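Local coordinates for protein LYND (Lyngbya aestuarii, PDB 4V1T) that probably works as an ATP-dependent YcaO-type cyclodehydratase that turns residues of a precursor peptide into azoline rings on the way to cyanobactins, at residues E108-P113 with E263-I268; T117-I122 with N154-D159. One frame throughout, in Å; residues are numbered along the deposited sequence.

Interaction 1: E108-P113 with E263-I268; sequences EALRQP and EIAKWI
Q112 NE2 is shared between two backbone carbonyls, one on each side of the contact. Across the contact it donates to I268 O, at 3.1 Å. Within its own turn it donates to A109 O, at 2.8 Å. The turn bond is the straighter, with 169° at the hydrogen, and it lies in the carbonyl plane on a lone pair. The bond to I268 O is more bent, at 147°, and comes from above the carbonyl plane. Both oxygens lie in or close to the amide plane of Q112. Two acceptors therefore fix the rotation of the amide. A109 O is itself doubly gripped, since Q112 N also donates to it, at 3.2 Å. This second bond closes the type I turn from A109 to Q112. The Q112 chain is extended beyond CG and runs past the I268 side chain in the opposite direction, with NE2 3.9 Å from I268 CB.

The rest of the contact is apolar. I268 has CG1 between its backbone N and carbonyl carbon (chi1 57°), and this sends CD1 to L110. L110 CD2 meets I268 CD1 at 3.9 Å, the two side chains crossing at about a right angle. The same L110 methyl lies 4.3 Å from A265 CB.

K266 points away from this contact, pairs with E263 and donates to S296 O of the second subunit. W96 of helix 90-98 touches L110, A265 and K266. The contact thus fastens the end region of helix 103-109, just before strand 114-118, to the long helix 250-275.

Interaction 2: T117-I122 with N154-D159; sequences TPVGNI and NVVLTD
The N121 amide and the D159 carboxylate meet with their planes 68° apart. D159 OD2 sits over the amide face, 3.1 Å from N121 CG and no farther from OD1 or ND2 of the same amide. N121 ND2 is in poor alignment for a hydrogen bond to it. N121 OD1 comes to the root of the aspartate, 3.3 Å from D159 CB. The other carboxylate oxygen, OD1, turns to the glycine side, 3.6 Å from G120 CA, and accepts a hydrogen bond from Q163 NE2. A side chain on G120 would collide with this oxygen, and the positive phi of G120 also favours glycine in the type II' turn from V119 to I122. Replacing D159 by an alanine is likely to leave Q163 NE2 without this acceptor and the N121 amide freer to turn.

Before the turn, the segments pair as parallel strands. T117 N donates to V155 O at 2.8 Å, L157 N to T117 O, and V119 N to L157 O at 3.0 Å. V119 has CG1 between its backbone N and carbonyl carbon (chi1 62°). This presses the methyl tightly on T158 CB, at 3.3 Å, and also sets it against V156 CG1. I122 folds back over the end of the other strand. Its CG1 lies 3.4 Å from L157 O, and its CG2 touches L157 CB at 4.0 Å.

Helix 165-176 covers the face carrying V156, and helix 124-135 the face carrying P118 and L157. Strands 114-118 and 154-157 are neighbours in the mixed sheet. Strand 114-118 leads through helix 124-135 to parallel strand 141-142, and 154-157 through helix 165-176 to parallel 180-184, two beta-alpha-beta units.

How the interactions relate
Interaction 2 is nested in the loop that interaction 1 closes. Helix 103-109 leads through the turn of interaction 1 into strand 114-118, which supplies the first half of interaction 2. The two centres lie 20 Å apart. The two contacts touch directly where I264 CD1, on helix 250-275, packs 3.7 Å from V155 CG2 on strand 154-157. Interaction 1 thus ties the approach to the strand to the long helix, and interaction 2 sets that strand in the sheet. Neither contact supplies a ligand of the zinc ion, which C203, C206, C311 and C314 hold. The ADP pocket is built from residues later in the chain, from position 344 on.

Interaction 1: E108-P113 with E263-I268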
ATOM      1  N   GLU B 108       2.693   3.957  39.087  1.00 36.76           N
ATOM      2  CA  GLU B 108       3.283   2.810  39.771  1.00 40.50           C
ATOM      3  C   GLU B 108       4.211   2.029  38.824  1.00 48.10           C
ATOM      4  O   GLU B 108       5.302   1.606  39.208  1.00 41.75           O
ATOM      5  CB  GLU B 108       2.189   1.890  40.319  1.00 47.74           C
ATOM      6  CG  GLU B 108       2.542   1.225  41.646  1.00 69.93           C
ATOM      7  CD  GLU B 108       2.501   2.189  42.817  1.00 75.04           C
ATOM      8  OE1 GLU B 108       1.649   3.105  42.819  1.00 91.93           O
ATOM      9  OE2 GLU B 108       3.323   2.020  43.738  1.00 89.61           O
ATOM     10  N   ALA B 109       3.774   1.851  37.587  1.00 36.83           N
ATOM     11  CA  ALA B 109       4.562   1.123  36.607  1.00 42.72           C
ATOM     12  C   ALA B 109       5.898   1.805  36.333  1.00 45.37           C
ATOM     13  O   ALA B 109       6.909   1.145  36.110  1.00 48.06           O
ATOM     14  CB  ALA B 109       3.786   0.978  35.320  1.00 37.18           C
ATOM     15  N   LEU B 110       5.889   3.131  36.351  1.00 36.56           N
ATOM     16  CA  LEU B 110       7.078   3.915  36.053  1.00 38.71           C
ATOM     17  C   LEU B 110       8.153   3.806  37.137  1.00 45.70           C
ATOM     18  O   LEU B 110       9.291   4.222  36.917  1.00 43.38           O
ATOM     19  CB  LEU B 110       6.696   5.386  35.842  1.00 35.21           C
ATOM     20  CG  LEU B 110       5.943   5.736  34.556  1.00 50.16           C
ATOM     21  CD1 LEU B 110       5.526   7.195  34.573  1.00 56.26           C
ATOM     22  CD2 LEU B 110       6.783   5.460  33.330  1.00 45.22           C
ATOM     23  N   ARG B 111       7.796   3.250  38.294  1.00 47.17           N
ATOM     24  CA  ARG B 111       8.744   3.066  39.401  1.00 49.73           C
ATOM     25  C   ARG B 111       9.630   1.845  39.203  1.00 47.15           C
ATOM     26  O   ARG B 111      10.554   1.621  39.970  1.00 49.39           O
ATOM     27  CB  ARG B 111       8.004   2.917  40.727  1.00 56.00           C
ATOM     28  CG  ARG B 111       7.276   4.163  41.175  1.00 67.88           C
ATOM     29  CD  ARG B 111       6.603   3.962  42.519  1.00 67.57           C
ATOM     30  NE  ARG B 111       5.821   5.122  42.930  1.00 85.96           N
ATOM     31  CZ  ARG B 111       6.061   6.379  42.553  1.00108.78           C
ATOM     32  NH1 ARG B 111       7.080   6.669  41.751  1.00113.25           N
ATOM     33  NH2 ARG B 111       5.281   7.365  42.985  1.00117.12           N
ATOM     34  N   GLN B 112       9.334   1.047  38.189  1.00 43.58           N
ATOM     35  CA  GLN B 112      10.135  -0.139  37.893  1.00 41.59           C
ATOM     36  C   GLN B 112      11.509   0.277  37.374  1.00 44.05           C
ATOM     37  O   GLN B 112      11.594   1.023  36.396  1.00 48.02           O
ATOM     38  CB  GLN B 112       9.439  -1.011  36.849  1.00 48.48           C
ATOM     39  CG  GLN B 112       8.166  -1.678  37.329  1.00 55.36           C
ATOM     40  CD  GLN B 112       7.415  -2.348  36.192  1.00 46.63           C
ATOM     41  OE1 GLN B 112       7.458  -3.561  36.039  1.00 57.85           O
ATOM     42  NE2 GLN B 112       6.724  -1.547  35.381  1.00 50.38           N
ATOM     43  N   PRO B 113      12.586  -0.194  38.025  1.00 45.29           N
ATOM     44  CA  PRO B 113      13.900   0.182  37.520  1.00 48.10           C
ATOM     45  C   PRO B 113      14.277  -0.578  36.245  1.00 50.89           C
ATOM     46  O   PRO B 113      13.766  -1.668  35.981  1.00 45.79           O
ATOM     47  CB  PRO B 113      14.841  -0.170  38.673  1.00 47.82           C
ATOM     48  CG  PRO B 113      14.139  -1.224  39.443  1.00 58.72           C
ATOM     49  CD  PRO B 113      12.666  -1.005  39.255  1.00 45.60           C
ATOM     50  N   GLU B 263       9.499   4.663  24.221  1.00 26.14           N
ATOM     51  CA  GLU B 263       9.098   3.284  23.959  1.00 33.58           C
ATOM     52  C   GLU B 263       9.447   2.367  25.133  1.00 33.94           C
ATOM     53  O   GLU B 263       8.780   1.350  25.368  1.00 32.97           O
ATOM     54  CB  GLU B 263       9.736   2.775  22.670  1.00 38.39           C
ATOM     55  CG  GLU B 263       9.240   3.476  21.419  1.00 41.30           C
ATOM     56  CD  GLU B 263       7.746   3.312  21.190  1.00 44.03           C
ATOM     57  OE1 GLU B 263       7.202   2.227  21.487  1.00 34.05           O
ATOM     58  OE2 GLU B 263       7.114   4.268  20.698  1.00 37.79           O
ATOM     59  N   ILE B 264      10.486   2.733  25.867  1.00 35.20           N
ATOM     60  CA  ILE B 264      10.837   2.017  27.077  1.00 33.08           C
ATOM     61  C   ILE B 264       9.718   2.206  28.105  1.00 36.02           C
ATOM     62  O   ILE B 264       9.267   1.254  28.718  1.00 42.71           O
ATOM     63  CB  ILE B 264      12.184   2.493  27.643  1.00 35.78           C
ATOM     64  CG1 ILE B 264      13.328   1.928  26.797  1.00 37.09           C
ATOM     65  CG2 ILE B 264      12.365   2.021  29.090  1.00 41.22           C
ATOM     66  CD1 ILE B 264      14.651   2.658  26.973  1.00 36.65           C
ATOM     67  N   ALA B 265       9.289   3.452  28.273  1.00 36.61           N
ATOM     68  CA  ALA B 265       8.208   3.788  29.196  1.00 35.53           C
ATOM     69  C   ALA B 265       6.921   3.071  28.814  1.00 34.38           C
ATOM     70  O   ALA B 265       6.242   2.505  29.662  1.00 35.42           O
ATOM     71  CB  ALA B 265       7.985   5.287  29.227  1.00 41.73           C
ATOM     72  N   LYS B 266       6.600   3.084  27.530  1.00 35.03           N
ATOM     73  CA  LYS B 266       5.396   2.453  27.054  1.00 34.79           C
ATOM     74  C   LYS B 266       5.439   0.956  27.277  1.00 39.22           C
ATOM     75  O   LYS B 266       4.413   0.341  27.567  1.00 35.12           O
ATOM     76  CB  LYS B 266       5.173   2.759  25.573  1.00 37.99           C
ATOM     77  CG  LYS B 266       4.626   4.154  25.306  1.00 44.96           C
ATOM     78  CD  LYS B 266       3.902   4.233  23.979  1.00 61.31           C
ATOM     79  CE  LYS B 266       4.866   4.374  22.832  1.00 46.37           C
ATOM     80  NZ  LYS B 266       4.319   3.819  21.573  1.00 43.45           N
ATOM     81  N   TRP B 267       6.620   0.360  27.149  1.00 38.17           N
ATOM     82  CA  TRP B 267       6.753  -1.071  27.405  1.00 39.72           C
ATOM     83  C   TRP B 267       6.543  -1.432  28.873  1.00 40.23           C
ATOM     84  O   TRP B 267       5.800  -2.364  29.186  1.00 43.20           O
ATOM     85  CB  TRP B 267       8.116  -1.613  26.956  1.00 37.61           C
ATOM     86  CG  TRP B 267       8.280  -3.013  27.400  1.00 38.18           C
ATOM     87  CD1 TRP B 267       9.039  -3.457  28.440  1.00 46.73           C
ATOM     88  CD2 TRP B 267       7.613  -4.162  26.872  1.00 38.58           C
ATOM     89  NE1 TRP B 267       8.903  -4.813  28.581  1.00 43.59           N
ATOM     90  CE2 TRP B 267       8.037  -5.272  27.625  1.00 41.59           C
ATOM     91  CE3 TRP B 267       6.712  -4.361  25.822  1.00 50.76           C
ATOM     92  CZ2 TRP B 267       7.595  -6.561  27.365  1.00 42.39           C
ATOM     93  CZ3 TRP B 267       6.263  -5.645  25.568  1.00 52.45           C
ATOM     94  CH2 TRP B 267       6.703  -6.728  26.340  1.00 46.90           C
ATOM     95  N   ILE B 268       7.206  -0.708  29.769  1.00 31.56           N
ATOM     96  CA  ILE B 268       7.142  -1.039  31.196  1.00 35.55           C
ATOM     97  C   ILE B 268       5.730  -0.828  31.726  1.00 35.49           C
ATOM     98  O   ILE B 268       5.268  -1.587  32.595  1.00 39.86           O
ATOM     99  CB  ILE B 268       8.150  -0.228  32.051  1.00 43.07           C
ATOM    100  CG1 ILE B 268       7.932   1.275  31.879  1.00 58.00           C
ATOM    101  CG2 ILE B 268       9.573  -0.606  31.671  1.00 49.89           C
ATOM    102  CD1 ILE B 268       8.775   2.136  32.794  1.00 62.19           C
TER

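Interaction 2: T117-I122 with N154-D159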
ATOM      1  N   THR B 117      22.891  -1.388  29.057  1.00 46.43           N
ATOM      2  CA  THR B 117      24.103  -2.156  28.772  1.00 46.77           C
ATOM      3  C   THR B 117      24.658  -1.779  27.395  1.00 53.86           C
ATOM      4  O   THR B 117      24.031  -2.055  26.383  1.00 54.48           O
ATOM      5  CB  THR B 117      23.836  -3.678  28.803  1.00 55.39           C
ATOM      6  OG1 THR B 117      23.070  -4.022  29.970  1.00 55.67           O
ATOM      7  CG2 THR B 117      25.152  -4.456  28.806  1.00 54.56           C
ATOM      8  N   PRO B 118      25.833  -1.138  27.352  1.00 56.10           N
ATOM      9  CA  PRO B 118      26.426  -0.875  26.039  1.00 54.82           C
ATOM     10  C   PRO B 118      27.109  -2.099  25.438  1.00 66.48           C
ATOM     11  O   PRO B 118      27.518  -3.008  26.150  1.00 71.39           O
ATOM     12  CB  PRO B 118      27.463   0.204  26.340  1.00 46.74           C
ATOM     13  CG  PRO B 118      27.906  -0.118  27.736  1.00 65.77           C
ATOM     14  CD  PRO B 118      26.654  -0.584  28.445  1.00 65.07           C
ATOM     15  N   VAL B 119      27.225  -2.096  24.120  1.00 66.87           N
ATOM     16  CA  VAL B 119      27.896  -3.152  23.383  1.00 64.35           C
ATOM     17  C   VAL B 119      28.532  -2.494  22.156  1.00 65.38           C
ATOM     18  O   VAL B 119      28.020  -1.492  21.639  1.00 63.15           O
ATOM     19  CB  VAL B 119      26.916  -4.293  22.991  1.00 63.10           C
ATOM     20  CG1 VAL B 119      25.827  -3.787  22.082  1.00 74.75           C
ATOM     21  CG2 VAL B 119      27.645  -5.447  22.323  1.00 92.46           C
ATOM     22  N   GLY B 120      29.644  -3.044  21.692  1.00 55.84           N
ATOM     23  CA  GLY B 120      30.389  -2.411  20.618  1.00 65.82           C
ATOM     24  C   GLY B 120      31.005  -1.122  21.128  1.00 60.70           C
ATOM     25  O   GLY B 120      31.465  -1.066  22.260  1.00 61.72           O
ATOM     26  N   ASN B 121      30.977  -0.075  20.310  1.00 61.26           N
ATOM     27  CA  ASN B 121      31.699   1.160  20.617  1.00 68.34           C
ATOM     28  C   ASN B 121      30.812   2.285  21.146  1.00 69.40           C
ATOM     29  O   ASN B 121      31.149   3.455  21.013  1.00 80.74           O
ATOM     30  CB  ASN B 121      32.484   1.630  19.380  1.00 71.79           C
ATOM     31  CG  ASN B 121      31.602   1.802  18.158  1.00 88.94           C
ATOM     32  OD1 ASN B 121      30.442   2.193  18.262  1.00 99.54           O
ATOM     33  ND2 ASN B 121      32.150   1.501  16.991  1.00107.96           N
ATOM     34  N   ILE B 122      29.681   1.937  21.750  1.00 66.69           N
ATOM     35  CA  ILE B 122      28.799   2.947  22.327  1.00 58.98           C
ATOM     36  C   ILE B 122      29.475   3.604  23.527  1.00 55.09           C
ATOM     37  O   ILE B 122      29.917   2.931  24.452  1.00 56.97           O
ATOM     38  CB  ILE B 122      27.427   2.354  22.752  1.00 60.64           C
ATOM     39  CG1 ILE B 122      26.704   1.737  21.551  1.00 55.98           C
ATOM     40  CG2 ILE B 122      26.533   3.421  23.384  1.00 51.63           C
ATOM     41  CD1 ILE B 122      26.401   2.701  20.415  1.00 59.61           C
ATOM     42  N   ASN B 154      16.035  -4.916  30.381  1.00 41.51           N
ATOM     43  CA  ASN B 154      17.427  -4.555  30.112  1.00 46.04           C
ATOM     44  C   ASN B 154      17.505  -3.906  28.737  1.00 42.31           C
ATOM     45  O   ASN B 154      17.091  -4.498  27.745  1.00 41.81           O
ATOM     46  CB  ASN B 154      18.334  -5.786  30.187  1.00 44.08           C
ATOM     47  CG  ASN B 154      19.806  -5.449  29.994  1.00 56.78           C
ATOM     48  OD1 ASN B 154      20.285  -4.399  30.426  1.00 50.21           O
ATOM     49  ND2 ASN B 154      20.527  -6.339  29.332  1.00 53.33           N
ATOM     50  N   VAL B 155      18.015  -2.682  28.683  1.00 43.51           N
ATOM     51  CA  VAL B 155      18.160  -1.965  27.425  1.00 39.20           C
ATOM     52  C   VAL B 155      19.598  -2.054  26.925  1.00 41.81           C
ATOM     53  O   VAL B 155      20.531  -1.647  27.618  1.00 42.51           O
ATOM     54  CB  VAL B 155      17.767  -0.495  27.582  1.00 38.30           C
ATOM     55  CG1 VAL B 155      17.797   0.211  26.247  1.00 36.45           C
ATOM     56  CG2 VAL B 155      16.386  -0.384  28.195  1.00 43.35           C
ATOM     57  N   VAL B 156      19.766  -2.579  25.712  1.00 41.01           N
ATOM     58  CA  VAL B 156      21.085  -2.771  25.128  1.00 45.77           C
ATOM     59  C   VAL B 156      21.312  -1.789  23.980  1.00 41.89           C
ATOM     60  O   VAL B 156      20.596  -1.821  22.984  1.00 44.28           O
ATOM     61  CB  VAL B 156      21.265  -4.214  24.615  1.00 41.93           C
ATOM     62  CG1 VAL B 156      22.674  -4.414  24.056  1.00 47.13           C
ATOM     63  CG2 VAL B 156      21.006  -5.205  25.730  1.00 43.01           C
ATOM     64  N   LEU B 157      22.313  -0.921  24.133  1.00 45.51           N
ATOM     65  CA  LEU B 157      22.656   0.047  23.097  1.00 45.20           C
ATOM     66  C   LEU B 157      23.813  -0.505  22.273  1.00 52.23           C
ATOM     67  O   LEU B 157      24.866  -0.818  22.825  1.00 48.00           O
ATOM     68  CB  LEU B 157      23.051   1.395  23.694  1.00 58.85           C
ATOM     69  CG  LEU B 157      22.341   1.874  24.954  1.00 56.49           C
ATOM     70  CD1 LEU B 157      22.765   3.299  25.258  1.00 52.19           C
ATOM     71  CD2 LEU B 157      20.837   1.809  24.819  1.00 69.54           C
ATOM     72  N   THR B 158      23.612  -0.627  20.963  1.00 42.77           N
ATOM     73  CA  THR B 158      24.621  -1.188  20.079  1.00 49.99           C
ATOM     74  C   THR B 158      24.889  -0.235  18.933  1.00 52.09           C
ATOM     75  O   THR B 158      24.098   0.678  18.689  1.00 50.73           O
ATOM     76  CB  THR B 158      24.196  -2.558  19.511  1.00 50.70           C
ATOM     77  OG1 THR B 158      25.306  -3.161  18.826  1.00 48.36           O
ATOM     78  CG2 THR B 158      23.005  -2.418  18.556  1.00 45.13           C
ATOM     79  N   ASP B 159      26.017  -0.448  18.251  1.00 42.27           N
ATOM     80  CA  ASP B 159      26.328   0.270  17.014  1.00 48.13           C
ATOM     81  C   ASP B 159      25.978  -0.598  15.808  1.00 50.76           C
ATOM     82  O   ASP B 159      25.919  -0.111  14.681  1.00 48.11           O
ATOM     83  CB  ASP B 159      27.809   0.679  16.971  1.00 61.43           C
ATOM     84  CG  ASP B 159      28.757  -0.501  17.150  1.00 65.61           C
ATOM     85  OD1 ASP B 159      28.358  -1.519  17.743  1.00 71.59           O
ATOM     86  OD2 ASP B 159      29.913  -0.409  16.697  1.00 77.54           O
TER